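Local structure of trichothecene 3-O-acetyltransferase (Gibberella zeae, 2RKV) at residues L265-W270 and G328-R333. The protein transfers an acetyl group from acetyl coenzyme A to the 3-hydroxyl of trichothecene mycotoxins, as a member of the BAHD acyltransferase superfamily. Sequence-based numbering, arbitrary orientation.
Sequences LSAFIW and GATASR
Ala267 sets its methyl group against the backbone of the facing helix, with CB 3.5 Å from Ala331 N. The two CB atoms of Ala267 and Ala331 lie 3.9 Å apart, and a single carbon on each suits a place where the CA atoms come within 5.0 Å. The axes of these short helical segments approach to 8.3 Å, and their N-to-C directions make an angle of 115°, between perpendicular and antiparallel. This is the tight part of the contact, and it is buried.

Thr330 extends the apolar patch. Its CG2 is anti to the backbone N, which brings the methyl against two partners on the other helix: CG2 is 3.7 Å from Ala267 CB and 3.6 Å from Trp270 CE3. A beta-branched threonine serves both needs here, since its methyl joins the packing while OG1 hydrogen-bonds to Glu325 and to Lys271.

Toward Arg333, which is partly exposed, the contact is looser: a single pair, CZ3 of Trp270 and CD of Arg333, at 3.8 Å. Trp270 itself is buried and presents the six-membered half of its indole. The guanidinium plane is turned 79° from the ring, and it is the methylene CD, not the charged group, that meets the indole; NE makes a salt bridge with Glu325, while the indole NE1 hydrogen-bonds to Thr287.

The contact joins helices 261-277 and 327-335, with Ile322 of helix 319-324 touching both Trp270 and Arg333. The side chain of Ala331 is about 10 Å from the bound coenzyme A, so the contact lies near the cofactor without lining its pocket. No hydrogen bond links the two segments: the fit of methyls, indole and methylene holds these faces together, while the polar groups of Thr330, Trp270 and Arg333 find partners outside them.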
loop_
_atom_site.group_PDB
_atom_site.type_symbol
_atom_site.label_atom_id
_atom_site.label_comp_id
_atom_site.label_asym_id
_atom_site.label_seq_id
_atom_site.Cartn_x
_atom_site.Cartn_y
_atom_site.Cartn_z
ATOM N N LEU A 265 11.488 -10.610 7.268
ATOM C CA LEU A 265 11.100 -9.404 8.000
ATOM C C LEU A 265 9.646 -9.477 8.454
ATOM O O LEU A 265 9.315 -9.109 9.581
ATOM C CB LEU A 265 11.334 -8.135 7.169
ATOM C CG LEU A 265 11.011 -6.834 7.924
ATOM C CD1 LEU A 265 11.713 -6.747 9.289
ATOM C CD2 LEU A 265 11.292 -5.583 7.082
ATOM N N SER A 266 8.768 -9.939 7.566
ATOM C CA SER A 266 7.363 -10.110 7.921
ATOM C C SER A 266 7.230 -11.034 9.148
ATOM O O SER A 266 6.499 -10.717 10.098
ATOM C CB SER A 266 6.563 -10.639 6.728
ATOM O OG SER A 266 6.635 -9.732 5.626
ATOM N N ALA A 267 7.960 -12.148 9.126
ATOM C CA ALA A 267 7.933 -13.125 10.225
ATOM C C ALA A 267 8.465 -12.528 11.530
ATOM O O ALA A 267 7.900 -12.763 12.611
ATOM C CB ALA A 267 8.737 -14.358 9.849
ATOM N N PHE A 268 9.550 -11.763 11.418
ATOM C CA PHE A 268 10.198 -11.132 12.564
ATOM C C PHE A 268 9.243 -10.147 13.238
ATOM O O PHE A 268 9.190 -10.043 14.467
ATOM C CB PHE A 268 11.486 -10.433 12.105
ATOM C CG PHE A 268 12.237 -9.748 13.207
ATOM C CD1 PHE A 268 12.938 -10.487 14.160
ATOM C CD2 PHE A 268 12.259 -8.353 13.284
ATOM C CE1 PHE A 268 13.645 -9.840 15.182
ATOM C CE2 PHE A 268 12.963 -7.698 14.297
ATOM C CZ PHE A 268 13.651 -8.447 15.253
ATOM N N ILE A 269 8.474 -9.434 12.425
ATOM C CA ILE A 269 7.496 -8.486 12.956
ATOM C C ILE A 269 6.343 -9.198 13.671
ATOM O O ILE A 269 5.949 -8.788 14.773
ATOM C CB ILE A 269 7.004 -7.506 11.856
ATOM C CG1 ILE A 269 8.142 -6.547 11.487
ATOM C CG2 ILE A 269 5.802 -6.715 12.340
ATOM C CD1 ILE A 269 7.898 -5.755 10.196
ATOM N N TRP A 270 5.822 -10.267 13.061
ATOM C CA TRP A 270 4.743 -11.051 13.672
ATOM C C TRP A 270 5.213 -11.616 15.010
ATOM O O TRP A 270 4.498 -11.534 16.017
ATOM C CB TRP A 270 4.301 -12.183 12.741
ATOM C CG TRP A 270 2.993 -12.847 13.110
ATOM C CD1 TRP A 270 2.064 -12.423 14.032
ATOM C CD2 TRP A 270 2.451 -14.029 12.512
ATOM N NE1 TRP A 270 0.985 -13.287 14.046
ATOM C CE2 TRP A 270 1.200 -14.281 13.126
ATOM C CE3 TRP A 270 2.908 -14.910 11.517
ATOM C CZ2 TRP A 270 0.397 -15.382 12.775
ATOM C CZ3 TRP A 270 2.112 -15.999 11.169
ATOM C CH2 TRP A 270 0.872 -16.227 11.800
ATOM N N GLY A 328 12.488 -19.097 11.248
ATOM C CA GLY A 328 12.227 -19.920 10.075
ATOM C C GLY A 328 10.875 -20.605 10.092
ATOM O O GLY A 328 10.232 -20.728 9.049
ATOM N N ALA A 329 10.442 -21.067 11.269
ATOM C CA ALA A 329 9.111 -21.654 11.411
ATOM C C ALA A 329 8.044 -20.628 11.018
ATOM O O ALA A 329 7.113 -20.951 10.289
ATOM C CB ALA A 329 8.878 -22.154 12.840
ATOM N N THR A 330 8.218 -19.385 11.473
ATOM C CA THR A 330 7.235 -18.331 11.198
ATOM C C THR A 330 7.284 -17.923 9.721
ATOM O O THR A 330 6.238 -17.759 9.073
ATOM C CB THR A 330 7.438 -17.118 12.110
ATOM O OG1 THR A 330 7.517 -17.558 13.478
ATOM C CG2 THR A 330 6.274 -16.158 11.957
ATOM N N ALA A 331 8.495 -17.795 9.184
ATOM C CA ALA A 331 8.664 -17.416 7.776
ATOM C C ALA A 331 8.097 -18.494 6.855
ATOM O O ALA A 331 7.499 -18.189 5.817
ATOM C CB ALA A 331 10.129 -17.144 7.455
ATOM N N SER A 332 8.262 -19.758 7.255
ATOM C CA SER A 332 7.686 -20.884 6.528
ATOM C C SER A 332 6.158 -20.798 6.411
ATOM O O SER A 332 5.600 -21.123 5.358
ATOM C CB SER A 332 8.116 -22.212 7.162
ATOM O OG SER A 332 9.510 -22.413 6.978
ATOM N N ARG A 333 5.488 -20.359 7.482
ATOM C CA ARG A 333 4.032 -20.143 7.437
ATOM C C ARG A 333 3.675 -19.205 6.294
ATOM O O ARG A 333 2.733 -19.452 5.549
ATOM C CB ARG A 333 3.506 -19.529 8.732
ATOM C CG ARG A 333 3.659 -20.404 9.964
ATOM C CD ARG A 333 3.295 -19.635 11.219
ATOM N NE ARG A 333 3.545 -20.433 12.425
ATOM C CZ ARG A 333 2.666 -21.281 12.966
ATOM N NH1 ARG A 333 1.470 -21.468 12.424
ATOM N NH2 ARG A 333 2.996 -21.953 14.061
#